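Local coordinates for protein BlEst2 (Bacillus licheniformis, PDB 6WPX) that probably hydrolyses ester bonds as a secreted lipase or esterase, in a propeptide form whose C-terminal domain is autoinhibitory, at residues Gly32-Gly37 / Tyr106-Arg111; Ala62-Asn67 / Ala80-Leu85; Ala157-Ala162 / Thr466-Ile471; Asn238-Leu241 / Thr245-Asp248; Ser413-Tyr416 / Ala422-Lys425. One frame throughout, in Å; residues are numbered along the deposited sequence. Where two conformers were deposited one is given.

Contact 1: residues Gly32-Gly37 / Tyr106-Arg111; sequences GYWFAG and YQYFGR
W34 turns the edge of its six-membered ring to the face of Y108 in a T-shaped pair, the centroids of W34 and Y108 lying 5.6 Å apart with planes at 73°. The corner atom does the touching: W34 CH2 sits 3.7 Å from Y108 CB, where the tyrosine ring joins its stem. Further along the same phenol, A36 CB meets Y108 CE2 at 3.7 Å and Y108 OH at 3.6 Å, while F109 CZ comes to A36 CB at 4.4 Å. In Y108 the ring runs anti to the backbone N (chi1 175°), which swings it off the helix end toward strand 34-36. F109 stands beside it with its face under Y108 CD2, 3.6 Å above the centre of the F109 ring.

One shell out, W34 is pinned by a hydrogen bond from NE1 to E104 and by packing on K101 and I105, all in helix 91-109, and on A81 and I83 of strand 80-83, its neighbour in the sheet. The helix ends here: G110 N bonds to Y106 O, and G110 takes a positive phi, easy for glycine. So the last turn of a helix is seated on an edge strand of the hydrolase sheet. Across these two segments the attraction is dispersion and ring electrostatics alone, and the polar anchoring of W34 comes from E104, one turn before Y108.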
# COMPACT_ATOMS: atom_id res chain seq x y z
N GLY A 32 -6.95 9.37 -20.80
CA GLY A 32 -7.73 8.99 -21.99
C GLY A 32 -6.86 8.73 -23.20
O GLY A 32 -7.25 7.97 -24.09
N TYR A 33 -5.67 9.35 -23.24
CA TYR A 33 -4.76 9.17 -24.37
C TYR A 33 -4.12 7.79 -24.37
O TYR A 33 -3.75 7.27 -23.32
CB TYR A 33 -3.71 10.29 -24.40
CG TYR A 33 -2.50 10.03 -25.27
CD1 TYR A 33 -2.55 10.21 -26.65
CD2 TYR A 33 -1.27 9.70 -24.70
CE1 TYR A 33 -1.43 10.00 -27.45
CE2 TYR A 33 -0.14 9.51 -25.49
CZ TYR A 33 -0.22 9.67 -26.86
OH TYR A 33 0.90 9.50 -27.65
N TRP A 34 -4.04 7.18 -25.56
CA TRP A 34 -3.36 5.90 -25.73
C TRP A 34 -2.66 5.90 -27.08
O TRP A 34 -3.06 6.63 -27.98
CB TRP A 34 -4.31 4.70 -25.58
CG TRP A 34 -5.34 4.59 -26.67
CD1 TRP A 34 -6.59 5.13 -26.67
CD2 TRP A 34 -5.21 3.87 -27.91
NE1 TRP A 34 -7.27 4.74 -27.80
CE2 TRP A 34 -6.44 3.98 -28.59
CE3 TRP A 34 -4.18 3.09 -28.48
CZ2 TRP A 34 -6.65 3.42 -29.86
CZ3 TRP A 34 -4.40 2.49 -29.71
CH2 TRP A 34 -5.61 2.68 -30.40
N PHE A 35 -1.61 5.07 -27.21
CA PHE A 35 -0.89 4.96 -28.48
C PHE A 35 -0.37 3.55 -28.62
O PHE A 35 -0.12 2.88 -27.63
CB PHE A 35 0.27 5.98 -28.53
CG PHE A 35 1.34 5.79 -27.47
CD1 PHE A 35 1.19 6.33 -26.20
CD2 PHE A 35 2.50 5.08 -27.76
CE1 PHE A 35 2.18 6.14 -25.23
CE2 PHE A 35 3.48 4.88 -26.78
CZ PHE A 35 3.32 5.43 -25.53
N ALA A 36 -0.14 3.13 -29.87
CA ALA A 36 0.39 1.82 -30.15
C ALA A 36 1.92 1.87 -30.17
O ALA A 36 2.51 2.87 -30.58
CB ALA A 36 -0.13 1.33 -31.49
N GLY A 37 2.56 0.79 -29.71
CA GLY A 37 4.00 0.63 -29.80
C GLY A 37 4.34 0.31 -31.24
O GLY A 37 3.44 0.20 -32.08
N TYR A 106 -9.41 -2.39 -29.27
CA TYR A 106 -9.93 -3.61 -29.89
C TYR A 106 -10.19 -3.36 -31.38
O TYR A 106 -9.84 -4.20 -32.21
CB TYR A 106 -11.22 -4.07 -29.20
CG TYR A 106 -11.90 -5.23 -29.90
CD1 TYR A 106 -11.46 -6.53 -29.71
CD2 TYR A 106 -12.99 -5.02 -30.74
CE1 TYR A 106 -12.06 -7.60 -30.37
CE2 TYR A 106 -13.61 -6.08 -31.39
CZ TYR A 106 -13.14 -7.37 -31.21
OH TYR A 106 -13.74 -8.42 -31.85
N GLN A 107 -10.84 -2.21 -31.71
CA GLN A 107 -11.11 -1.84 -33.10
C GLN A 107 -9.80 -1.60 -33.86
O GLN A 107 -9.69 -2.00 -35.02
CB GLN A 107 -12.03 -0.62 -33.18
CG GLN A 107 -13.47 -0.91 -32.75
CD GLN A 107 -14.33 0.31 -32.53
OE1 GLN A 107 -13.87 1.44 -32.31
NE2 GLN A 107 -15.64 0.09 -32.53
N TYR A 108 -8.80 -0.97 -33.20
CA TYR A 108 -7.51 -0.71 -33.83
C TYR A 108 -6.75 -2.02 -34.15
O TYR A 108 -6.19 -2.16 -35.24
CB TYR A 108 -6.67 0.23 -32.96
CG TYR A 108 -5.27 0.45 -33.47
CD1 TYR A 108 -5.00 1.42 -34.43
CD2 TYR A 108 -4.20 -0.30 -32.98
CE1 TYR A 108 -3.70 1.63 -34.91
CE2 TYR A 108 -2.91 -0.13 -33.48
CZ TYR A 108 -2.66 0.85 -34.42
OH TYR A 108 -1.36 1.02 -34.84
N PHE A 109 -6.72 -2.98 -33.22
CA PHE A 109 -5.98 -4.22 -33.48
C PHE A 109 -6.81 -5.29 -34.21
O PHE A 109 -6.25 -6.21 -34.80
CB PHE A 109 -5.37 -4.76 -32.20
CG PHE A 109 -4.19 -3.95 -31.67
CD1 PHE A 109 -3.00 -3.86 -32.40
CD2 PHE A 109 -4.24 -3.33 -30.42
CE1 PHE A 109 -1.90 -3.13 -31.91
CE2 PHE A 109 -3.13 -2.63 -29.92
CZ PHE A 109 -1.98 -2.53 -30.67
N GLY A 110 -8.13 -5.16 -34.16
CA GLY A 110 -9.05 -6.08 -34.82
C GLY A 110 -9.19 -7.40 -34.08
O GLY A 110 -9.65 -8.39 -34.66
N ARG A 111 -8.81 -7.42 -32.79
CA ARG A 111 -8.85 -8.62 -31.94
C ARG A 111 -8.67 -8.26 -30.47
O ARG A 111 -8.23 -7.16 -30.15
CB ARG A 111 -7.77 -9.65 -32.35
CG ARG A 111 -6.33 -9.10 -32.40
CD ARG A 111 -5.42 -10.12 -33.01
NE ARG A 111 -4.09 -9.59 -33.26
CZ ARG A 111 -2.97 -10.26 -33.03
NH1 ARG A 111 -3.01 -11.48 -32.51
NH2 ARG A 111 -1.79 -9.71 -33.29

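Contact 2: residues Ala62-Asn67 / Ala80-Leu85; sequences AWFDEN and AAFIDL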
# COMPACT_ATOMS: atom_id res chain seq x y z
N ALA A 62 5.64 5.33 -17.43
CA ALA A 62 6.16 4.32 -16.50
C ALA A 62 6.79 3.17 -17.31
O ALA A 62 7.75 2.56 -16.86
CB ALA A 62 5.02 3.77 -15.66
N TRP A 63 6.27 2.90 -18.52
CA TRP A 63 6.75 1.81 -19.37
C TRP A 63 7.96 2.19 -20.20
O TRP A 63 8.56 1.32 -20.80
CB TRP A 63 5.61 1.28 -20.26
CG TRP A 63 4.38 0.92 -19.47
CD1 TRP A 63 3.23 1.65 -19.37
CD2 TRP A 63 4.26 -0.16 -18.52
NE1 TRP A 63 2.36 1.04 -18.48
CE2 TRP A 63 2.97 -0.07 -17.95
CE3 TRP A 63 5.09 -1.24 -18.16
CZ2 TRP A 63 2.48 -1.03 -17.05
CZ3 TRP A 63 4.62 -2.16 -17.24
CH2 TRP A 63 3.34 -2.05 -16.68
N PHE A 64 8.33 3.49 -20.22
CA PHE A 64 9.44 3.97 -21.04
C PHE A 64 10.56 4.62 -20.25
O PHE A 64 11.71 4.47 -20.66
CB PHE A 64 8.92 4.94 -22.12
CG PHE A 64 7.97 4.32 -23.11
CD1 PHE A 64 6.62 4.19 -22.82
CD2 PHE A 64 8.42 3.87 -24.34
CE1 PHE A 64 5.74 3.61 -23.74
CE2 PHE A 64 7.53 3.33 -25.27
CZ PHE A 64 6.21 3.19 -24.96
N ASP A 65 10.26 5.35 -19.14
CA ASP A 65 11.32 6.03 -18.38
C ASP A 65 12.26 5.02 -17.74
O ASP A 65 11.86 4.22 -16.90
CB ASP A 65 10.75 7.05 -17.38
CG ASP A 65 9.92 8.17 -18.02
OD1 ASP A 65 10.17 8.49 -19.20
OD2 ASP A 65 9.08 8.75 -17.31
N GLU A 66 13.52 5.00 -18.21
CA GLU A 66 14.57 4.07 -17.76
C GLU A 66 14.00 2.64 -17.83
O GLU A 66 14.23 1.83 -16.93
CB GLU A 66 15.06 4.44 -16.33
CG GLU A 66 15.78 5.78 -16.32
CD GLU A 66 16.33 6.24 -14.99
OE1 GLU A 66 16.52 5.40 -14.08
OE2 GLU A 66 16.65 7.45 -14.89
N ASN A 67 13.21 2.37 -18.88
CA ASN A 67 12.48 1.11 -19.06
C ASN A 67 12.43 0.72 -20.54
O ASN A 67 12.24 1.58 -21.39
CB ASN A 67 11.05 1.26 -18.48
CG ASN A 67 10.37 -0.05 -18.17
OD1 ASN A 67 10.82 -1.13 -18.57
ND2 ASN A 67 9.30 0.00 -17.39
N ALA A 80 1.68 -3.81 -29.13
CA ALA A 80 1.36 -3.27 -27.82
C ALA A 80 0.76 -1.91 -27.93
O ALA A 80 0.91 -1.25 -28.96
CB ALA A 80 2.64 -3.21 -26.97
N ALA A 81 0.05 -1.49 -26.88
CA ALA A 81 -0.55 -0.16 -26.77
C ALA A 81 -0.36 0.30 -25.32
O ALA A 81 -0.17 -0.52 -24.44
CB ALA A 81 -2.03 -0.20 -27.15
N PHE A 82 -0.28 1.60 -25.12
CA PHE A 82 0.00 2.18 -23.80
C PHE A 82 -1.03 3.24 -23.58
O PHE A 82 -1.31 4.01 -24.49
CB PHE A 82 1.43 2.78 -23.79
CG PHE A 82 2.49 1.77 -24.18
CD1 PHE A 82 2.81 1.54 -25.52
CD2 PHE A 82 3.12 1.00 -23.21
CE1 PHE A 82 3.74 0.55 -25.88
CE2 PHE A 82 4.08 0.03 -23.56
CZ PHE A 82 4.36 -0.21 -24.89
N ILE A 83 -1.62 3.27 -22.38
CA ILE A 83 -2.70 4.20 -22.08
C ILE A 83 -2.41 5.06 -20.84
O ILE A 83 -1.75 4.61 -19.90
CB ILE A 83 -4.04 3.40 -21.94
CG1 ILE A 83 -5.27 4.36 -21.82
CG2 ILE A 83 -3.97 2.38 -20.76
CD1 ILE A 83 -6.60 3.74 -22.05
N ASP A 84 -2.91 6.30 -20.86
CA ASP A 84 -2.87 7.19 -19.73
C ASP A 84 -4.28 7.15 -19.16
O ASP A 84 -5.24 7.44 -19.88
CB ASP A 84 -2.56 8.64 -20.14
CG ASP A 84 -1.14 8.90 -20.58
OD1 ASP A 84 -0.31 8.01 -20.43
OD2 ASP A 84 -0.86 10.03 -21.05
N LEU A 85 -4.41 6.77 -17.90
CA LEU A 85 -5.68 6.84 -17.18
C LEU A 85 -5.48 7.96 -16.20
O LEU A 85 -4.46 8.65 -16.30
CB LEU A 85 -5.99 5.51 -16.45
CG LEU A 85 -6.15 4.25 -17.33
CD1 LEU A 85 -6.51 3.05 -16.48
CD2 LEU A 85 -7.22 4.46 -18.43
O HOH W 1 0.05 2.77 -19.23
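F64 presents its ring edge to one face of F82: F64 CZ stands 3.6 Å above the F82 plane, over the ring centre, and F82 CD1 lies in the plane of F64. The pair is edge-to-face, with F64 and F82 centroids 4.7 Å apart and planes at 62°. W63 approaches F82 obliquely, its CB 3.8 Å from F82 CE2. At the edge of the indole, in its plane, sits a water that accepts from W63 NE1 at 3.0 Å and donates to I83 O at 2.7 Å, tying the loop to the strand backbone.

This is an aromatic cluster in an alpha/beta-hydrolase domain, filling the angle between strand 80-83 and the loop leading from strand 50-53 to helix 69-75; F35 and F52, from the two flanking strands, also meet F82. Were F82 cut back to an alanine, the edge of F64 would probably lose the face it rests on and W63 CB part of its packing. The loop keeps its shape by a type II turn from F64 to N67, and N67 ND2 donates to A62 O (3.0 Å), in the carbonyl plane on a lone pair. N67 is further gripped by I258, G260 and M69, while on the strand side H54 accepts from L85 N.

Contact 3: residues Ala157-Ala162 / Thr466-Ile471; sequences AYSNWA and TIIRSI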
# COMPACT_ATOMS: atom_id res chain seq x y z
N ALA A 157 -1.79 6.53 5.44
CA ALA A 157 -1.97 7.89 4.91
C ALA A 157 -3.30 8.53 5.34
O ALA A 157 -3.38 9.75 5.47
CB ALA A 157 -1.91 7.86 3.39
N TYR A 158 -4.36 7.73 5.47
CA TYR A 158 -5.69 8.19 5.83
C TYR A 158 -5.96 8.15 7.35
O TYR A 158 -7.06 8.48 7.78
CB TYR A 158 -6.75 7.40 5.05
CG TYR A 158 -6.93 7.98 3.68
CD1 TYR A 158 -6.02 7.69 2.65
CD2 TYR A 158 -7.93 8.92 3.42
CE1 TYR A 158 -6.14 8.29 1.40
CE2 TYR A 158 -8.04 9.53 2.17
CZ TYR A 158 -7.14 9.21 1.17
OH TYR A 158 -7.26 9.78 -0.07
N SER A 159 -4.95 7.80 8.14
CA SER A 159 -5.11 7.69 9.59
C SER A 159 -4.92 9.01 10.31
O SER A 159 -4.40 9.96 9.73
CB SER A 159 -4.21 6.60 10.16
OG SER A 159 -2.86 7.03 10.19
N ASN A 160 -5.40 9.10 11.56
CA ASN A 160 -5.32 10.32 12.35
C ASN A 160 -3.93 10.91 12.46
O ASN A 160 -3.77 12.09 12.20
CB ASN A 160 -5.93 10.10 13.76
CG ASN A 160 -7.42 10.02 13.70
OD1 ASN A 160 -7.98 9.06 13.18
ND2 ASN A 160 -8.11 11.04 14.19
N TRP A 161 -2.92 10.12 12.85
CA TRP A 161 -1.57 10.68 13.02
C TRP A 161 -0.97 11.22 11.73
O TRP A 161 -0.17 12.14 11.80
CB TRP A 161 -0.60 9.70 13.69
CG TRP A 161 -0.92 9.36 15.12
CD1 TRP A 161 -1.12 8.11 15.64
CD2 TRP A 161 -0.97 10.27 16.23
NE1 TRP A 161 -1.36 8.19 17.00
CE2 TRP A 161 -1.28 9.51 17.38
CE3 TRP A 161 -0.85 11.67 16.35
CZ2 TRP A 161 -1.43 10.09 18.64
CZ3 TRP A 161 -1.02 12.24 17.60
CH2 TRP A 161 -1.30 11.46 18.73
N ALA A 162 -1.36 10.65 10.56
CA ALA A 162 -0.85 11.04 9.23
C ALA A 162 -1.56 12.26 8.64
O ALA A 162 -1.18 12.68 7.56
CB ALA A 162 -0.99 9.86 8.28
N THR A 466 0.76 1.30 18.31
CA THR A 466 -0.33 2.00 17.65
C THR A 466 -0.89 1.08 16.59
O THR A 466 -0.17 0.68 15.67
CB THR A 466 0.16 3.30 17.02
OG1 THR A 466 1.01 4.00 17.92
CG2 THR A 466 -0.99 4.19 16.60
N ILE A 467 -2.17 0.74 16.71
CA ILE A 467 -2.86 -0.13 15.77
C ILE A 467 -3.73 0.74 14.91
O ILE A 467 -4.47 1.56 15.43
CB ILE A 467 -3.68 -1.23 16.51
CG1 ILE A 467 -2.73 -2.08 17.40
CG2 ILE A 467 -4.50 -2.12 15.51
CD1 ILE A 467 -3.40 -3.08 18.29
N ILE A 468 -3.65 0.55 13.59
CA ILE A 468 -4.49 1.25 12.62
C ILE A 468 -5.44 0.25 11.96
O ILE A 468 -5.00 -0.76 11.40
CB ILE A 468 -3.65 2.04 11.58
CG1 ILE A 468 -2.93 3.21 12.26
CG2 ILE A 468 -4.55 2.51 10.38
CD1 ILE A 468 -1.93 3.84 11.43
N ARG A 469 -6.74 0.53 12.03
CA ARG A 469 -7.78 -0.28 11.41
C ARG A 469 -8.47 0.55 10.33
O ARG A 469 -8.76 1.73 10.53
CB ARG A 469 -8.80 -0.75 12.44
CG ARG A 469 -8.22 -1.68 13.51
CD ARG A 469 -9.26 -2.01 14.56
NE ARG A 469 -10.33 -2.86 14.02
CZ ARG A 469 -11.44 -3.17 14.68
NH1 ARG A 469 -11.66 -2.68 15.89
NH2 ARG A 469 -12.35 -3.95 14.12
N SER A 470 -8.72 -0.09 9.19
CA SER A 470 -9.38 0.45 8.02
C SER A 470 -10.67 -0.30 7.82
O SER A 470 -10.65 -1.50 7.58
CB SER A 470 -8.49 0.28 6.79
OG SER A 470 -9.10 0.84 5.64
N ILE A 471 -11.80 0.39 7.94
CA ILE A 471 -13.12 -0.24 7.85
C ILE A 471 -14.04 0.51 6.92
O ILE A 471 -14.25 1.70 7.10
CB ILE A 471 -13.78 -0.40 9.27
CG1 ILE A 471 -12.83 -1.13 10.26
CG2 ILE A 471 -15.16 -1.11 9.19
CD1 ILE A 471 -13.16 -1.01 11.72
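The seam between the hydrolase domain and the C-terminal beta domain runs through this contact, where S159 and W161, in the loop between helices 152-157 and 163-169, rest on I468 and T466 of strand 462-473. S159 points at the strand and meets the end of I468: CD1 lies 3.5 Å from S159 OG and 3.8 Å from S159 CB, with I468 CG2 looser at 4.1 Å from the same CB. The hydroxyl is not wasted on the methyl, since it bonds to L156 O one turn back; this matches its place between the backbone N and the carbonyl carbon (chi1 75°). W161 offers the edge of its pyrrole ring, so that T466 CG2 lies near the ring plane, 4.0 Å from W161 CD1 and equally far from W161 NE1.

D452 also joins the two: one carboxylate oxygen takes the indole N-H of W161, the other is hydrogen-bonded to T466 OG1. A glycine in place of I468 would probably leave S159 facing a gap where the CD1 methyl lay, with the loop resting on the strand through W161 and T466 alone.

Around it, strand 445-456 runs alongside 462-473 and adds S448 and T450 against S159 and W161. I292 of strand 290-297 packs against both W161 and I468, and S470 OG bonds to G182 at the start of helix 181-191.

Contact 4: residues Asn238-Leu241 / Thr245-Asp248; sequences NARL and TNLD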
# COMPACT_ATOMS: atom_id res chain seq x y z
N ASN A 238 -1.68 -9.24 -0.38
CA ASN A 238 -2.61 -8.28 -0.93
C ASN A 238 -2.48 -8.09 -2.42
O ASN A 238 -3.32 -7.43 -3.00
CB ASN A 238 -2.52 -6.93 -0.18
CG ASN A 238 -3.09 -6.99 1.22
OD1 ASN A 238 -3.29 -8.05 1.80
ND2 ASN A 238 -3.42 -5.85 1.78
N ALA A 239 -1.46 -8.71 -3.06
CA ALA A 239 -1.24 -8.64 -4.51
C ALA A 239 -1.94 -9.78 -5.26
O ALA A 239 -1.83 -9.88 -6.50
CB ALA A 239 0.25 -8.64 -4.81
N ARG A 240 -2.67 -10.64 -4.52
CA ARG A 240 -3.30 -11.84 -5.09
C ARG A 240 -4.81 -11.73 -5.28
O ARG A 240 -5.44 -10.88 -4.65
CB ARG A 240 -3.01 -13.08 -4.20
CG ARG A 240 -1.55 -13.30 -3.86
CD ARG A 240 -0.66 -13.18 -5.10
NE ARG A 240 0.70 -13.62 -4.82
CZ ARG A 240 1.60 -13.88 -5.75
NH1 ARG A 240 1.31 -13.75 -7.04
NH2 ARG A 240 2.81 -14.27 -5.39
N LEU A 241 -5.36 -12.62 -6.14
CA LEU A 241 -6.78 -12.79 -6.37
C LEU A 241 -7.11 -14.28 -6.13
O LEU A 241 -6.32 -15.15 -6.52
CB LEU A 241 -7.22 -12.36 -7.78
CG LEU A 241 -7.17 -10.86 -8.10
CD1 LEU A 241 -7.34 -10.63 -9.60
CD2 LEU A 241 -8.26 -10.11 -7.34
N THR A 245 -4.27 -17.24 -11.31
CA THR A 245 -3.03 -18.00 -11.28
C THR A 245 -2.11 -17.02 -10.57
O THR A 245 -1.78 -15.96 -11.09
CB THR A 245 -2.52 -18.34 -12.67
OG1 THR A 245 -3.43 -19.26 -13.27
CG2 THR A 245 -1.12 -18.96 -12.62
N ASN A 246 -1.81 -17.32 -9.31
CA ASN A 246 -1.00 -16.44 -8.49
C ASN A 246 0.43 -16.94 -8.57
O ASN A 246 0.79 -17.92 -7.91
CB ASN A 246 -1.55 -16.42 -7.07
CG ASN A 246 -2.92 -15.79 -7.02
OD1 ASN A 246 -3.10 -14.63 -7.38
ND2 ASN A 246 -3.89 -16.54 -6.53
N LEU A 247 1.23 -16.31 -9.43
CA LEU A 247 2.60 -16.74 -9.63
C LEU A 247 3.48 -16.48 -8.41
O LEU A 247 3.45 -15.38 -7.84
CB LEU A 247 3.20 -16.09 -10.89
CG LEU A 247 4.55 -16.64 -11.33
CD1 LEU A 247 4.41 -18.10 -11.80
CD2 LEU A 247 5.22 -15.72 -12.37
N ASP A 248 4.25 -17.49 -8.02
CA ASP A 248 5.21 -17.45 -6.93
C ASP A 248 5.97 -16.14 -6.98
O ASP A 248 6.39 -15.66 -8.05
CB ASP A 248 6.18 -18.65 -7.00
CG ASP A 248 7.08 -18.81 -5.78
OD1 ASP A 248 6.63 -18.50 -4.66
OD2 ASP A 248 8.21 -19.30 -5.95
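Two sets of hydrogen bonds join R240 and L241 to N246 and L247. In the first, the guanidinium of R240 approaches end-on and spends two nitrogens on a single acceptor: NH1 and NH2 each lie 2.8 Å from L247 O. Both come from the same face of that carbonyl's plane, and the N-H directions are well off straight, at 132° for NH1. In the second, the amide of N246 pairs with the backbone of L241. N246 ND2 gives a straight bond of 2.8 Å to L241 O, which lies in the amide plane, and L241 N donates a longer bond of 3.3 Å to N246 OD1. Held at both ends, the amide has its flip state fixed.

Packing accompanies these bonds. The two side chains of R240 and N246 run antiparallel, each passing the other's stem, with R240 CB 3.5 Å from N246 OD1 and R240 CD 3.9 Å from N246 CB. The bend at chi2 (-47°) folds the arginine back over the asparagine stem, and N246 O lies over one face of the guanidinium.

As for charge, R240 NE makes its salt bridge with E236; D248 OD1 stays 5.7 Å from R240 NH2, so any attraction there is probably modest. T204 OG1 bonds to both N246 OD1 and R240 NH1, and N278 O accepts from N246 ND2.

This ties the loop after helix 218-224 to strand 245-246, the edge strand at the end of the sheet away from 34-36, paired with 201-205, while L241 leans on Y202 and on R188 of helix 181-191.

Contact 5: residues Ser413-Tyr416 / Ala422-Lys425; sequences SIRY and AEKK
S413 to R415 pair tightly with K425 to E423 in an antiparallel hairpin. S413 and K425 are a hydrogen-bonded pair, with S413 N to K425 O at 2.8 Å and the return bond nearly as short; R415 N reaches E423 O at 2.8 Å too. The register then slips: R415 O accepts from E423 N and also from A422 N, the latter at 2.8 Å, because two residues, A422 and E423, stand opposite the single R415. That is a classic beta bulge, and two N-H groups grip one carbonyl oxygen. I414 and R415 are buried. With chi1 at -174°, R415 CG is set opposite the backbone N, and the chain bends at chi3, so that A422 CB lies over one face of the guanidinium, 3.9 Å from NH2.

The solvent side belongs to 422-425, where A422, K424 and K425 are exposed. K424 runs beside I414, its CE 3.8 Å from I414 CG1, and K425 CB touches S413 OG at 3.4 Å before the extended lysine leads outward. E423 OE1 sits in plane at the guanidinium edge, but its salt bridge to R415 NH2 is weak at 3.4 Å; R415 has a firmer mate in E417, which takes NH1.

Strand 420-431 edges the sheet; 407-417 continues inward to 445-456 through backbone bonds of I414 to S448 and Y416 to M446, and N160 of the hydrolase domain packs on I414 and K424.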
# COMPACT_ATOMS: atom_id res chain seq x y z
N SER A 413 -10.12 8.59 15.64
CA SER A 413 -10.74 8.07 14.43
C SER A 413 -11.15 9.16 13.44
O SER A 413 -11.31 10.33 13.82
CB SER A 413 -11.92 7.17 14.77
OG SER A 413 -12.90 7.93 15.45
N ILE A 414 -11.26 8.78 12.16
CA ILE A 414 -11.76 9.64 11.08
C ILE A 414 -12.75 8.81 10.28
O ILE A 414 -12.45 7.67 9.93
CB ILE A 414 -10.68 10.25 10.12
CG1 ILE A 414 -9.56 10.99 10.87
CG2 ILE A 414 -11.34 11.21 9.11
CD1 ILE A 414 -8.23 11.19 10.03
N ARG A 415 -13.92 9.40 10.01
CA ARG A 415 -14.91 8.80 9.14
C ARG A 415 -15.02 9.71 7.91
O ARG A 415 -15.22 10.92 8.04
CB ARG A 415 -16.27 8.61 9.84
CG ARG A 415 -17.26 7.85 8.95
CD ARG A 415 -18.64 7.74 9.57
NE ARG A 415 -19.17 9.04 10.00
CZ ARG A 415 -19.89 9.84 9.24
NH1 ARG A 415 -20.20 9.49 8.00
NH2 ARG A 415 -20.32 11.01 9.71
N TYR A 416 -14.82 9.13 6.74
CA TYR A 416 -14.87 9.79 5.44
C TYR A 416 -16.12 9.35 4.70
O TYR A 416 -16.59 8.23 4.90
CB TYR A 416 -13.66 9.38 4.56
CG TYR A 416 -12.30 9.68 5.14
CD1 TYR A 416 -11.66 8.75 5.96
CD2 TYR A 416 -11.63 10.85 4.82
CE1 TYR A 416 -10.39 9.00 6.47
CE2 TYR A 416 -10.38 11.13 5.37
CZ TYR A 416 -9.74 10.18 6.16
OH TYR A 416 -8.49 10.43 6.67
N ALA A 422 -15.68 13.47 7.01
CA ALA A 422 -17.02 13.83 7.49
C ALA A 422 -17.03 14.01 9.01
O ALA A 422 -17.77 14.84 9.51
CB ALA A 422 -18.03 12.77 7.07
N GLU A 423 -16.23 13.21 9.74
CA GLU A 423 -16.21 13.26 11.21
C GLU A 423 -14.88 12.79 11.76
O GLU A 423 -14.31 11.83 11.25
CB GLU A 423 -17.40 12.44 11.76
CG GLU A 423 -17.44 12.24 13.27
CD GLU A 423 -18.76 11.74 13.83
OE1 GLU A 423 -19.71 11.50 13.04
OE2 GLU A 423 -18.86 11.60 15.07
N LYS A 424 -14.36 13.48 12.78
CA LYS A 424 -13.10 13.15 13.42
C LYS A 424 -13.35 13.10 14.92
O LYS A 424 -14.05 13.97 15.45
CB LYS A 424 -12.02 14.18 13.04
CG LYS A 424 -10.62 13.86 13.55
CD LYS A 424 -9.62 14.92 13.14
CE LYS A 424 -8.48 14.33 12.36
NZ LYS A 424 -7.77 15.34 11.54
N LYS A 425 -12.84 12.04 15.59
CA LYS A 425 -13.04 11.82 17.03
C LYS A 425 -11.74 11.51 17.74
O LYS A 425 -10.84 10.89 17.16
CB LYS A 425 -13.96 10.62 17.27
CG LYS A 425 -15.43 10.76 16.95
CD LYS A 425 -16.08 9.41 17.20
CE LYS A 425 -17.56 9.38 16.94
NZ LYS A 425 -18.13 8.03 17.17

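Overall arrangement
Contacts 1 and 2 share one end of the hydrolase sheet: strands 34-36 and 80-83 are neighbours, joined by G37 N to A80 O at 2.7 Å, and F35 CZ lies 3.5 Å from F64 CE1. Contact 4 sits at the other end of that sheet, its centre 28 Å from that of contact 1. Contact 5 lies in the C-terminal beta domain, and contact 3 joins that same sheet to the hydrolase domain; Y158 O bonds to Y416 OH at 2.7 Å, and the centres of contacts 3 and 5 are 11 Å apart. Contact 3 is one part of the interface, about 9 Å from contact 4 at the nearest atoms, consistent with a C-terminal domain that packs against the enzyme and is autoinhibitory.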